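Local coordinates for protein pleckstrin homology domain-containing family A member 8 (Homo sapiens, PDB 5KDI) that probably carries simple glycosphingolipids such as glucosylceramide between membranes through a GLTP-fold domain that encloses the lipid chains among helices, at residues 1-6 with 160-165; 8-13 with 183-188; 33-38 with 48-53. The protein carries 2 engineered substitutions. All coordinates share one frame; numbering follows the deposited sequence. Where two conformers were deposited one is given.

Overall arrangement
Contacts 1 and 3 both touch the hydrocarbon chains of the bound glucosylceramide, while contact 2 stands behind them with the Tyr185 side chain about 5 Å from the lipid. Contact 3, between helices 35-41 and 47-64, spans the pocket from the amide and sugar at Asp52 to the acyl end, where contact 1 joins it; their centres are about 16 Å apart, and the Phe3 ring leans on Val37 with CE1 3.6 Å from CG2 of that valine. Contact 2 follows contact 1 along the N-terminal loop, centres about 13 Å apart, and the rings of Phe4 and Tyr185 pack edge-to-face where they join. Contacts 2 and 3, about 18 Å between centres, touch through Tyr185 OH and Val34 CG1.

Contact 1: residues 1-6 with 160-165; sequences PTFFST and AALTVK. With 6S8 ((~{Z})-~{N}-[(~{E},2~{S},3~{R})-1-[(2~{R},3~{R},4~{S},5~{R},6~{R})-6-(hydroxymethyl)-3,4,5-tris(oxidanyl)oxan-2-yl]oxy-3-oxidanyl-octadec-4-en-2-yl]octadec-9-enamide), chain C.
The backbones of Phe3 and Leu162 come to a CA-CA separation of 4.9 Å, where Phe3 N donates to Leu162 O over 2.8 Å. The N-H points almost straight at the oxygen, 162° at the hydrogen, although the nitrogen is tilted 30° from the carbonyl plane. The type I turn from Ala160 to Thr163 presents that carbonyl, and one water ties a second point: it donates to Pro1 O at 2.7 Å and accepts from Val164 N at 2.8 Å.

Leu162 suits its place because it forks between two aromatic rings. Its CD2 lies 4.0 Å from Phe3 CD2, while its CD1 reaches Phe4 CE2 at 3.9 Å, both approaches oblique to the rings. Phe4 has CG anti to its carbonyl carbon (chi1 -61°), which carries the ring toward Leu162 and the lipid end, and its CE1 stops 3.4 Å from CAR, the terminal methyl of the acyl chain; Phe3 CE2 and Leu162 CD2 adjoin the same end of the lipid. Phe3 also sets one edge of its ring over a face of the Phe4 ring. Farther from the lipid, CG2 of Val164 slides past CG2 of Thr6, 3.7 Å away, with the Pro1 ring crossing it. The threonines shape the loop: Thr2 OG1 accepts from Phe4 N in an ST turn and bonds to Asp181, and Thr6 OG1 donates to Phe3 O, which also takes the N-H of Thr6.

The N-terminal loop and the loop after helix 155-160 thus close the acyl end of the pocket, with Val37, Lys40 and Leu41 of helix 35-41 against Ala161, and Phe174, Asp181 and Leu182 of helix 172-202 against Thr2 and Phe4.

Contact 2: residues 8-13 with 183-188; sequences NTSFSD and SLYLPA
With CG anti to its backbone N (chi1 -172°), Tyr185 throws its ring off helix 172-202 toward the loop, and Phe11, whose CG stands opposite its carbonyl carbon (chi1 -66°), brings a ring to meet it. The pair is T-shaped: the edge of Phe11 is turned to the face of Tyr185, with centroids 5.3 Å apart and planes at 72°. The CD2-CE2 edge of Phe11 does the touching, CD2 3.7 Å from Tyr185 CE1 and offset toward the rim of the tyrosine ring, with CE2 by the hydroxyl. The rim of Tyr185 is lined by polar atoms instead, with Ser10 OG 3.5 Å from Tyr185 CD1.

This is where the N-terminal loop is laid across the long helix of the all-helical GLTP fold, and the Tyr185 side chain lies about 5 Å from the bound lipid, probably as a second layer behind the pocket. A tyrosine serves here because its ring offers a flat apolar face to Phe11 while its hydroxyl bonds a water: OH donates to it at 2.7 Å, in the plane of the ring, and the water donates in turn to Thr9 O at 2.8 Å. Thr9 O also receives the hydroxyl of Ser30.

One turn further along, small residues let the 3-10 segment 11-13 come close. Ala188 CB sits only 3.3 Å from Ser12 N, and its contact with Ser12 CA is tighter than usual for two carbons. Ser12 CB rests on Leu184 O at 3.5 Å, while its OG lies beside Leu184 CB. Helix 93-115 adds Leu104 against Phe11 and Leu111 against Tyr185.

Contact 3: residues 33-38 with 48-53; sequences AVVPVL and PVKMDL. With 6S8 ((~{Z})-~{N}-[(~{E},2~{S},3~{R})-1-[(2~{R},3~{R},4~{S},5~{R},6~{R})-6-(hydroxymethyl)-3,4,5-tris(oxidanyl)oxan-2-yl]oxy-3-oxidanyl-octadec-4-en-2-yl]octadec-9-enamide), chain C.
Val49 meets Leu38 first at its CB, which lies 4.0 Å from Leu38 CD1. From there the side chain forks. CG1, anti to the backbone N (chi1 -177°), presses on the same Leu38 CD1 at 3.5 Å, tight for two methyls, and also reaches CAF of the acyl chain at 3.7 Å. CG2 takes the other chain, 3.6 Å from C11 of the sphingoid base. A beta-branched residue suits this spot, since its two methyls can serve both lipid chains at once.

Helices 35-41 and 47-64 here form a wall of the GLTP-fold pocket. Leu53, in the conformer given, extends it, its CD1 meeting Val34 CG2 crosswise at 3.6 Å and its CD2 facing the acyl chain. One turn on from Pro48, Asp52 marks the polar mouth: its OD1 accepts the sugar hydroxyl O2A at 2.6 Å and the amide N2 at 3.0 Å, the latter with an angle of 159° at the hydrogen. Asn56, Lys59 and His137 also hydrogen-bond to the lipid. On the side turned from the lipid, the extended Lys50 lays CE 3.7 Å from Val35 CG1 and carries its NZ to a salt bridge with Asp39.

Contact 1: residues 1-6 with 160-165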
loop_
_atom_site.group_PDB
_atom_site.type_symbol
_atom_site.label_atom_id
_atom_site.label_comp_id
_atom_site.label_asym_id
_atom_site.label_seq_id
_atom_site.Cartn_x
_atom_site.Cartn_y
_atom_site.Cartn_z
ATOM N N PRO A 1 0.498 -8.129 20.323
ATOM C CA PRO A 1 0.801 -7.647 18.969
ATOM C C PRO A 1 -0.429 -7.616 18.064
ATOM O O PRO A 1 -1.439 -8.210 18.381
ATOM C CB PRO A 1 1.755 -8.704 18.446
ATOM C CG PRO A 1 1.361 -9.986 19.143
ATOM C CD PRO A 1 0.740 -9.578 20.463
ATOM N N THR A 2 -0.292 -6.932 16.932
ATOM C CA THR A 2 -1.301 -6.911 15.915
ATOM C C THR A 2 -0.662 -7.237 14.555
ATOM O O THR A 2 0.573 -7.304 14.432
ATOM C CB THR A 2 -2.053 -5.585 15.779
ATOM O OG1 THR A 2 -1.208 -4.700 15.068
ATOM C CG2 THR A 2 -2.560 -4.956 17.159
ATOM N N PHE A 3 -1.510 -7.432 13.532
ATOM C CA PHE A 3 -1.017 -7.593 12.198
ATOM C C PHE A 3 0.085 -6.566 11.866
ATOM O O PHE A 3 1.087 -6.880 11.165
ATOM C CB PHE A 3 -2.179 -7.406 11.197
ATOM C CG PHE A 3 -1.746 -7.125 9.762
ATOM C CD1 PHE A 3 -1.306 -8.155 8.945
ATOM C CD2 PHE A 3 -1.672 -5.826 9.252
ATOM C CE1 PHE A 3 -0.853 -7.948 7.656
ATOM C CE2 PHE A 3 -1.228 -5.586 7.937
ATOM C CZ PHE A 3 -0.819 -6.657 7.139
ATOM N N PHE A 4 -0.133 -5.304 12.293
ATOM C CA PHE A 4 0.726 -4.201 11.895
ATOM C C PHE A 4 2.099 -4.210 12.485
ATOM O O PHE A 4 2.974 -3.461 11.974
ATOM C CB PHE A 4 0.030 -2.876 12.198
ATOM C CG PHE A 4 -1.247 -2.685 11.474
ATOM C CD1 PHE A 4 -1.240 -2.391 10.128
ATOM C CD2 PHE A 4 -2.457 -2.862 12.116
ATOM C CE1 PHE A 4 -2.428 -2.257 9.426
ATOM C CE2 PHE A 4 -3.642 -2.712 11.431
ATOM C CZ PHE A 4 -3.632 -2.417 10.088
ATOM N N SER A 5 2.372 -5.166 13.381
ATOM C CA SER A 5 3.707 -5.350 13.917
ATOM C C SER A 5 4.274 -6.724 13.692
ATOM O O SER A 5 5.308 -7.086 14.248
ATOM C CB SER A 5 3.765 -4.948 15.400
ATOM O OG SER A 5 2.774 -5.583 16.191
ATOM N N THR A 6 3.634 -7.484 12.805
ATOM C CA THR A 6 4.124 -8.804 12.471
ATOM C C THR A 6 5.368 -8.692 11.620
ATOM O O THR A 6 5.577 -7.696 10.902
ATOM C CB THR A 6 3.012 -9.668 11.824
ATOM O OG1 THR A 6 2.497 -8.995 10.627
ATOM C CG2 THR A 6 1.913 -10.017 12.873
ATOM N N ALA A 160 -10.987 -8.564 13.516
ATOM C CA ALA A 160 -10.685 -9.997 13.669
ATOM C C ALA A 160 -9.598 -10.461 12.629
ATOM O O ALA A 160 -8.828 -11.377 12.898
ATOM C CB ALA A 160 -11.958 -10.823 13.505
ATOM N N ALA A 161 -9.594 -9.864 11.431
ATOM C CA ALA A 161 -8.605 -10.170 10.405
ATOM C C ALA A 161 -7.212 -9.591 10.705
ATOM O O ALA A 161 -6.260 -9.887 9.993
ATOM C CB ALA A 161 -9.061 -9.715 9.010
ATOM N N LEU A 162 -7.123 -8.760 11.739
ATOM C CA LEU A 162 -5.868 -8.099 12.114
ATOM C C LEU A 162 -5.252 -8.629 13.415
ATOM O O LEU A 162 -4.239 -8.071 13.896
ATOM C CB LEU A 162 -6.083 -6.614 12.243
ATOM C CG LEU A 162 -6.663 -5.968 10.971
ATOM C CD1 LEU A 162 -7.117 -4.578 11.290
ATOM C CD2 LEU A 162 -5.657 -6.053 9.843
ATOM N N THR A 163 -5.818 -9.696 13.948
ATOM C CA THR A 163 -5.300 -10.323 15.140
ATOM C C THR A 163 -4.243 -11.361 14.801
ATOM O O THR A 163 -4.203 -11.962 13.684
ATOM C CB THR A 163 -6.393 -11.000 15.918
ATOM O OG1 THR A 163 -6.918 -12.038 15.120
ATOM C CG2 THR A 163 -7.494 -10.028 16.434
ATOM N N VAL A 164 -3.351 -11.536 15.767
ATOM C CA VAL A 164 -2.295 -12.534 15.715
ATOM C C VAL A 164 -2.805 -13.879 16.325
ATOM O O VAL A 164 -2.421 -14.947 15.848
ATOM C CB VAL A 164 -1.034 -12.000 16.389
ATOM C CG1 VAL A 164 -0.027 -13.091 16.457
ATOM C CG2 VAL A 164 -0.462 -10.809 15.611
ATOM N N LYS A 165 -3.618 -13.822 17.386
ATOM C CA LYS A 165 -4.365 -14.970 17.916
ATOM C C LYS A 165 -5.864 -14.681 17.927
ATOM O O LYS A 165 -6.299 -13.582 18.295
ATOM C CB LYS A 165 -3.851 -15.248 19.357
ATOM C CG LYS A 165 -4.147 -16.646 19.871
ATOM C CD LYS A 165 -3.516 -16.907 21.250
ATOM C CE LYS A 165 -4.139 -16.081 22.377
ATOM N NZ LYS A 165 -3.521 -16.329 23.712
HETATM C C1 6S8 C . -4.997 0.552 -12.491
HETATM C C2 6S8 C . -5.962 0.397 -11.338
HETATM N N2 6S8 C . -5.199 0.204 -10.113
HETATM C C3 6S8 C . -6.883 -0.832 -11.590
HETATM O O3 6S8 C . -7.546 -0.603 -12.852
HETATM C C4 6S8 C . -7.862 -0.966 -10.483
HETATM C C5 6S8 C . -7.896 -2.066 -9.727
HETATM C C6 6S8 C . -8.846 -2.331 -8.593
HETATM C C7 6S8 C . -9.795 -1.231 -8.190
HETATM C C8 6S8 C . -10.888 -1.961 -7.460
HETATM C C9 6S8 C . -11.447 -1.024 -6.453
HETATM C C10 6S8 C . -10.524 -0.977 -5.265
HETATM C C11 6S8 C . -11.227 -1.522 -4.007
HETATM C C12 6S8 C . -10.578 -0.903 -2.782
HETATM C C13 6S8 C . -10.139 -1.877 -1.698
HETATM C C14 6S8 C . -11.248 -2.426 -0.816
HETATM C C15 6S8 C . -10.760 -2.667 0.621
HETATM C C16 6S8 C . -11.073 -4.005 1.266
HETATM C C17 6S8 C . -11.811 -4.031 2.614
HETATM C C18 6S8 C . -11.066 -3.465 3.815
HETATM C C1A 6S8 C . -2.857 -0.311 -13.175
HETATM O O1A 6S8 C . -4.134 -0.576 -12.635
HETATM C C2A 6S8 C . -1.895 -1.384 -12.746
HETATM O O2A 6S8 C . -1.797 -1.354 -11.309
HETATM C C3A 6S8 C . -0.549 -1.255 -13.456
HETATM O O3A 6S8 C . 0.255 -2.368 -13.136
HETATM C C4A 6S8 C . -0.773 -1.146 -14.952
HETATM O O4A 6S8 C . -1.125 -2.409 -15.511
HETATM O O5A 6S8 C . -3.171 0.923 -16.976
HETATM C C5M 6S8 C . -1.784 -0.055 -15.253
HETATM C C6A 6S8 C . -2.051 0.047 -16.732
HETATM O O6A 6S8 C . -3.009 -0.356 -14.577
HETATM C CAA 6S8 C . -5.341 0.972 -9.044
HETATM O OAA 6S8 C . -6.043 1.978 -8.988
HETATM C CAB 6S8 C . -4.500 0.551 -7.876
HETATM C CAC 6S8 C . -5.512 -0.447 -7.240
HETATM C CAD 6S8 C . -5.696 -0.110 -5.825
HETATM C CAE 6S8 C . -5.207 -1.303 -5.053
HETATM C CAF 6S8 C . -5.398 -0.935 -3.589
HETATM C CAG 6S8 C . -4.124 -1.244 -2.782
HETATM C CAH 6S8 C . -4.473 -1.800 -1.396
HETATM C CAI 6S8 C . -5.099 -0.680 -0.619
HETATM C CAJ 6S8 C . -6.128 -0.838 0.218
HETATM C CAK 6S8 C . -6.785 -2.142 0.539
HETATM C CAL 6S8 C . -7.416 -1.802 1.895
HETATM C CAM 6S8 C . -7.726 -3.003 2.764
HETATM C CAN 6S8 C . -6.477 -3.786 3.041
HETATM C CAO 6S8 C . -6.604 -4.494 4.370
HETATM C CAP 6S8 C . -6.032 -3.696 5.509
HETATM C CAQ 6S8 C . -5.087 -4.510 6.332
HETATM C CAR 6S8 C . -4.016 -3.604 6.790
HETATM O O HOH W 1 -3.505 -9.882 17.975
#

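Contact 2: residues 8-13 with 183-188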
loop_
_atom_site.group_PDB
_atom_site.type_symbol
_atom_site.label_atom_id
_atom_site.label_comp_id
_atom_site.label_asym_id
_atom_site.label_seq_id
_atom_site.Cartn_x
_atom_site.Cartn_y
_atom_site.Cartn_z
ATOM N N ASN A 8 8.077 -8.415 8.839
ATOM C CA ASN A 8 8.083 -7.904 7.432
ATOM C C ASN A 8 6.912 -6.998 7.114
ATOM O O ASN A 8 6.868 -6.431 6.016
ATOM C CB ASN A 8 8.156 -9.068 6.398
ATOM C CG ASN A 8 9.357 -9.932 6.599
ATOM O OD1 ASN A 8 10.508 -9.431 6.656
ATOM N ND2 ASN A 8 9.106 -11.237 6.795
ATOM N N THR A 9 5.958 -6.821 8.035
ATOM C CA THR A 9 4.775 -6.063 7.710
ATOM C C THR A 9 4.971 -4.570 7.766
ATOM O O THR A 9 4.592 -3.832 6.815
ATOM C CB THR A 9 3.596 -6.475 8.578
ATOM O OG1 THR A 9 3.312 -7.869 8.346
ATOM C CG2 THR A 9 2.380 -5.620 8.385
ATOM N N SER A 10 5.533 -4.059 8.852
ATOM C CA SER A 10 5.479 -2.618 9.036
ATOM C C SER A 10 6.511 -1.792 8.238
ATOM O O SER A 10 7.731 -2.010 8.267
ATOM C CB SER A 10 5.626 -2.238 10.509
ATOM O OG SER A 10 5.305 -0.873 10.650
ATOM N N PHE A 11 5.983 -0.758 7.625
ATOM C CA PHE A 11 6.827 0.254 7.046
ATOM C C PHE A 11 7.810 0.920 8.055
ATOM O O PHE A 11 8.891 1.368 7.709
ATOM C CB PHE A 11 5.980 1.321 6.378
ATOM C CG PHE A 11 5.219 0.831 5.191
ATOM C CD1 PHE A 11 5.820 0.812 3.965
ATOM C CD2 PHE A 11 3.928 0.296 5.349
ATOM C CE1 PHE A 11 5.135 0.299 2.849
ATOM C CE2 PHE A 11 3.251 -0.181 4.258
ATOM C CZ PHE A 11 3.873 -0.200 3.014
ATOM N N SER A 12 7.438 0.906 9.341
ATOM C CA SER A 12 8.213 1.456 10.434
ATOM C C SER A 12 9.473 0.667 10.758
ATOM O O SER A 12 10.316 1.185 11.493
ATOM C CB SER A 12 7.349 1.684 11.649
ATOM O OG SER A 12 6.907 0.518 12.301
ATOM N N ASP A 13 9.591 -0.555 10.233
ATOM C CA ASP A 13 10.768 -1.380 10.470
ATOM C C ASP A 13 11.730 -1.336 9.260
ATOM O O ASP A 13 12.719 -2.032 9.238
ATOM C CB ASP A 13 10.370 -2.817 10.821
ATOM C CG ASP A 13 9.830 -2.968 12.224
ATOM O OD1 ASP A 13 10.141 -2.129 13.056
ATOM O OD2 ASP A 13 9.022 -3.931 12.448
ATOM N N SER A 183 0.238 3.926 14.980
ATOM C CA SER A 183 0.971 5.186 15.238
ATOM C C SER A 183 2.418 5.170 14.784
ATOM O O SER A 183 3.034 6.234 14.637
ATOM C CB SER A 183 0.895 5.528 16.722
ATOM O OG SER A 183 -0.384 5.898 17.075
ATOM N N LEU A 184 2.966 3.971 14.519
ATOM C CA LEU A 184 4.264 3.824 13.855
ATOM C C LEU A 184 4.098 3.552 12.332
ATOM O O LEU A 184 4.803 4.149 11.530
ATOM C CB LEU A 184 5.005 2.620 14.484
ATOM C CG LEU A 184 5.514 2.843 15.886
ATOM C CD1 LEU A 184 5.891 1.481 16.470
ATOM C CD2 LEU A 184 6.688 3.838 15.831
ATOM N N TYR A 185 3.179 2.649 12.004
ATOM C CA TYR A 185 2.963 2.206 10.622
ATOM C C TYR A 185 2.641 3.359 9.672
ATOM O O TYR A 185 3.239 3.534 8.611
ATOM C CB TYR A 185 1.839 1.166 10.604
ATOM C CG TYR A 185 1.573 0.425 9.320
ATOM C CD1 TYR A 185 2.251 -0.754 9.000
ATOM C CD2 TYR A 185 0.596 0.855 8.455
ATOM C CE1 TYR A 185 1.912 -1.483 7.860
ATOM C CE2 TYR A 185 0.248 0.140 7.354
ATOM C CZ TYR A 185 0.920 -0.997 7.039
ATOM O OH TYR A 185 0.495 -1.699 5.926
ATOM N N LEU A 186 1.714 4.200 10.099
ATOM C CA LEU A 186 1.226 5.285 9.252
ATOM C C LEU A 186 2.242 6.401 8.986
ATOM O O LEU A 186 2.471 6.727 7.847
ATOM C CB LEU A 186 -0.118 5.773 9.724
ATOM C CG LEU A 186 -1.242 4.735 9.778
ATOM C CD1 LEU A 186 -2.439 5.332 10.488
ATOM C CD2 LEU A 186 -1.635 4.176 8.406
ATOM N N PRO A 187 2.905 6.963 10.021
ATOM C CA PRO A 187 3.897 8.002 9.711
ATOM C C PRO A 187 5.080 7.454 8.962
ATOM O O PRO A 187 5.712 8.169 8.150
ATOM C CB PRO A 187 4.290 8.548 11.045
ATOM C CG PRO A 187 3.883 7.580 12.016
ATOM C CD PRO A 187 2.687 6.832 11.476
ATOM N N ALA A 188 5.437 6.187 9.202
ATOM C CA ALA A 188 6.547 5.582 8.433
ATOM C C ALA A 188 6.156 5.491 6.966
ATOM O O ALA A 188 6.933 5.858 6.103
ATOM C CB ALA A 188 6.896 4.175 8.976
HETATM O O HOH W 2 2.129 -3.762 5.388
#

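Contact 3: residues 33-38 with 48-53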
loop_
_atom_site.group_PDB
_atom_site.type_symbol
_atom_site.label_atom_id
_atom_site.label_comp_id
_atom_site.label_asym_id
_atom_site.label_seq_id
_atom_site.Cartn_x
_atom_site.Cartn_y
_atom_site.Cartn_z
ATOM N N ALA A 33 2.184 -7.613 2.390
ATOM C CA ALA A 33 1.672 -8.089 3.686
ATOM C C ALA A 33 0.175 -7.964 3.821
ATOM O O ALA A 33 -0.465 -8.735 4.550
ATOM C CB ALA A 33 2.394 -7.361 4.840
ATOM N N VAL A 34 -0.440 -7.001 3.117
ATOM C CA VAL A 34 -1.902 -6.855 3.208
ATOM C C VAL A 34 -2.672 -7.897 2.406
ATOM O O VAL A 34 -3.902 -8.026 2.581
ATOM C CB VAL A 34 -2.398 -5.445 2.867
ATOM C CG1 VAL A 34 -1.708 -4.372 3.727
ATOM C CG2 VAL A 34 -2.202 -5.167 1.393
ATOM N N VAL A 35 -1.991 -8.568 1.486
ATOM C CA VAL A 35 -2.670 -9.567 0.601
ATOM C C VAL A 35 -3.418 -10.662 1.388
ATOM O O VAL A 35 -4.625 -10.905 1.124
ATOM C CB VAL A 35 -1.688 -10.076 -0.501
ATOM C CG1 VAL A 35 -2.195 -11.303 -1.253
ATOM C CG2 VAL A 35 -1.364 -8.949 -1.464
ATOM N N PRO A 36 -2.774 -11.259 2.398
ATOM C CA PRO A 36 -3.488 -12.276 3.179
ATOM C C PRO A 36 -4.674 -11.736 3.979
ATOM O O PRO A 36 -5.629 -12.474 4.229
ATOM C CB PRO A 36 -2.409 -12.806 4.132
ATOM C CG PRO A 36 -1.135 -12.592 3.392
ATOM C CD PRO A 36 -1.311 -11.325 2.650
ATOM N N VAL A 37 -4.603 -10.461 4.351
ATOM C CA VAL A 37 -5.741 -9.837 5.010
ATOM C C VAL A 37 -6.886 -9.710 4.034
ATOM O O VAL A 37 -8.025 -10.010 4.391
ATOM C CB VAL A 37 -5.404 -8.488 5.677
ATOM C CG1 VAL A 37 -6.617 -7.934 6.420
ATOM C CG2 VAL A 37 -4.210 -8.651 6.625
ATOM N N LEU A 38 -6.589 -9.279 2.801
ATOM C CA LEU A 38 -7.656 -9.169 1.747
ATOM C C LEU A 38 -8.292 -10.546 1.538
ATOM O O LEU A 38 -9.527 -10.671 1.401
ATOM C CB LEU A 38 -7.064 -8.684 0.428
ATOM C CG LEU A 38 -6.651 -7.209 0.365
ATOM C CD1 LEU A 38 -5.722 -6.848 -0.849
ATOM C CD2 LEU A 38 -7.905 -6.326 0.407
ATOM N N PRO A 48 -9.781 -8.188 -7.311
ATOM C CA PRO A 48 -9.134 -7.135 -8.133
ATOM C C PRO A 48 -8.002 -6.400 -7.415
ATOM O O PRO A 48 -7.009 -5.947 -8.044
ATOM C CB PRO A 48 -10.307 -6.200 -8.483
ATOM C CG PRO A 48 -11.504 -7.063 -8.389
ATOM C CD PRO A 48 -11.251 -8.006 -7.266
ATOM N N VAL A 49 -8.190 -6.193 -6.117
ATOM C CA VAL A 49 -7.229 -5.503 -5.302
ATOM C C VAL A 49 -5.949 -6.357 -5.170
ATOM O O VAL A 49 -4.824 -5.883 -5.324
ATOM C CB VAL A 49 -7.783 -5.192 -3.898
ATOM C CG1 VAL A 49 -6.737 -4.388 -3.086
ATOM C CG2 VAL A 49 -9.106 -4.490 -4.038
ATOM N N LYS A 50 -6.136 -7.609 -4.810
ATOM C CA LYS A 50 -5.044 -8.548 -4.665
ATOM C C LYS A 50 -4.262 -8.626 -5.996
ATOM O O LYS A 50 -3.014 -8.592 -6.033
ATOM C CB LYS A 50 -5.511 -9.970 -4.232
ATOM C CG LYS A 50 -4.467 -11.119 -4.415
ATOM C CD LYS A 50 -4.995 -12.410 -3.759
ATOM C CE LYS A 50 -3.859 -13.475 -3.723
ATOM N NZ LYS A 50 -4.306 -14.776 -3.125
ATOM N N MET A 51 -4.964 -8.821 -7.103
ATOM C CA MET A 51 -4.303 -8.940 -8.371
ATOM C C MET A 51 -3.492 -7.698 -8.764
ATOM O O MET A 51 -2.358 -7.802 -9.268
ATOM C CB MET A 51 -5.326 -9.283 -9.482
ATOM C CG MET A 51 -5.826 -10.705 -9.471
ATOM S SD MET A 51 -6.839 -11.195 -10.824
ATOM C CE MET A 51 -8.153 -10.086 -10.655
ATOM N N ASP A 52 -4.035 -6.505 -8.441
ATOM C CA ASP A 52 -3.333 -5.304 -8.695
ATOM C C ASP A 52 -2.017 -5.206 -7.928
ATOM O O ASP A 52 -0.941 -4.887 -8.523
ATOM C CB ASP A 52 -4.222 -4.083 -8.495
ATOM C CG ASP A 52 -3.568 -2.836 -8.982
ATOM O OD1 ASP A 52 -3.816 -2.420 -10.144
ATOM O OD2 ASP A 52 -2.815 -2.241 -8.203
ATOM N N LEU A 53 -2.108 -5.418 -6.635
ATOM C CA LEU A 53 -0.967 -5.360 -5.759
ATOM C C LEU A 53 0.105 -6.381 -6.170
ATOM O O LEU A 53 1.259 -6.022 -6.318
ATOM C CB LEU A 53 -1.322 -5.605 -4.322
ATOM C CG LEU A 53 -1.979 -4.484 -3.563
ATOM C CD1 LEU A 53 -2.367 -5.039 -2.185
ATOM C CD2 LEU A 53 -1.053 -3.301 -3.482
HETATM C C1 6S8 C . -4.997 0.552 -12.491
HETATM C C2 6S8 C . -5.962 0.397 -11.338
HETATM N N2 6S8 C . -5.199 0.204 -10.113
HETATM C C3 6S8 C . -6.883 -0.832 -11.590
HETATM O O3 6S8 C . -7.546 -0.603 -12.852
HETATM C C4 6S8 C . -7.862 -0.966 -10.483
HETATM C C5 6S8 C . -7.896 -2.066 -9.727
HETATM C C6 6S8 C . -8.846 -2.331 -8.593
HETATM C C7 6S8 C . -9.795 -1.231 -8.190
HETATM C C8 6S8 C . -10.888 -1.961 -7.460
HETATM C C9 6S8 C . -11.447 -1.024 -6.453
HETATM C C10 6S8 C . -10.524 -0.977 -5.265
HETATM C C11 6S8 C . -11.227 -1.522 -4.007
HETATM C C12 6S8 C . -10.578 -0.903 -2.782
HETATM C C13 6S8 C . -10.139 -1.877 -1.698
HETATM C C14 6S8 C . -11.248 -2.426 -0.816
HETATM C C15 6S8 C . -10.760 -2.667 0.621
HETATM C C16 6S8 C . -11.073 -4.005 1.266
HETATM C C17 6S8 C . -11.811 -4.031 2.614
HETATM C C18 6S8 C . -11.066 -3.465 3.815
HETATM C C1A 6S8 C . -2.857 -0.311 -13.175
HETATM O O1A 6S8 C . -4.134 -0.576 -12.635
HETATM C C2A 6S8 C . -1.895 -1.384 -12.746
HETATM O O2A 6S8 C . -1.797 -1.354 -11.309
HETATM C C3A 6S8 C . -0.549 -1.255 -13.456
HETATM O O3A 6S8 C . 0.255 -2.368 -13.136
HETATM C C4A 6S8 C . -0.773 -1.146 -14.952
HETATM O O4A 6S8 C . -1.125 -2.409 -15.511
HETATM O O5A 6S8 C . -3.171 0.923 -16.976
HETATM C C5M 6S8 C . -1.784 -0.055 -15.253
HETATM C C6A 6S8 C . -2.051 0.047 -16.732
HETATM O O6A 6S8 C . -3.009 -0.356 -14.577
HETATM C CAA 6S8 C . -5.341 0.972 -9.044
HETATM O OAA 6S8 C . -6.043 1.978 -8.988
HETATM C CAB 6S8 C . -4.500 0.551 -7.876
HETATM C CAC 6S8 C . -5.512 -0.447 -7.240
HETATM C CAD 6S8 C . -5.696 -0.110 -5.825
HETATM C CAE 6S8 C . -5.207 -1.303 -5.053
HETATM C CAF 6S8 C . -5.398 -0.935 -3.589
HETATM C CAG 6S8 C . -4.124 -1.244 -2.782
HETATM C CAH 6S8 C . -4.473 -1.800 -1.396
HETATM C CAI 6S8 C . -5.099 -0.680 -0.619
HETATM C CAJ 6S8 C . -6.128 -0.838 0.218
HETATM C CAK 6S8 C . -6.785 -2.142 0.539
HETATM C CAL 6S8 C . -7.416 -1.802 1.895
HETATM C CAM 6S8 C . -7.726 -3.003 2.764
HETATM C CAN 6S8 C . -6.477 -3.786 3.041
HETATM C CAO 6S8 C . -6.604 -4.494 4.370
HETATM C CAP 6S8 C . -6.032 -3.696 5.509
HETATM C CAQ 6S8 C . -5.087 -4.510 6.332
HETATM C CAR 6S8 C . -4.016 -3.604 6.790
#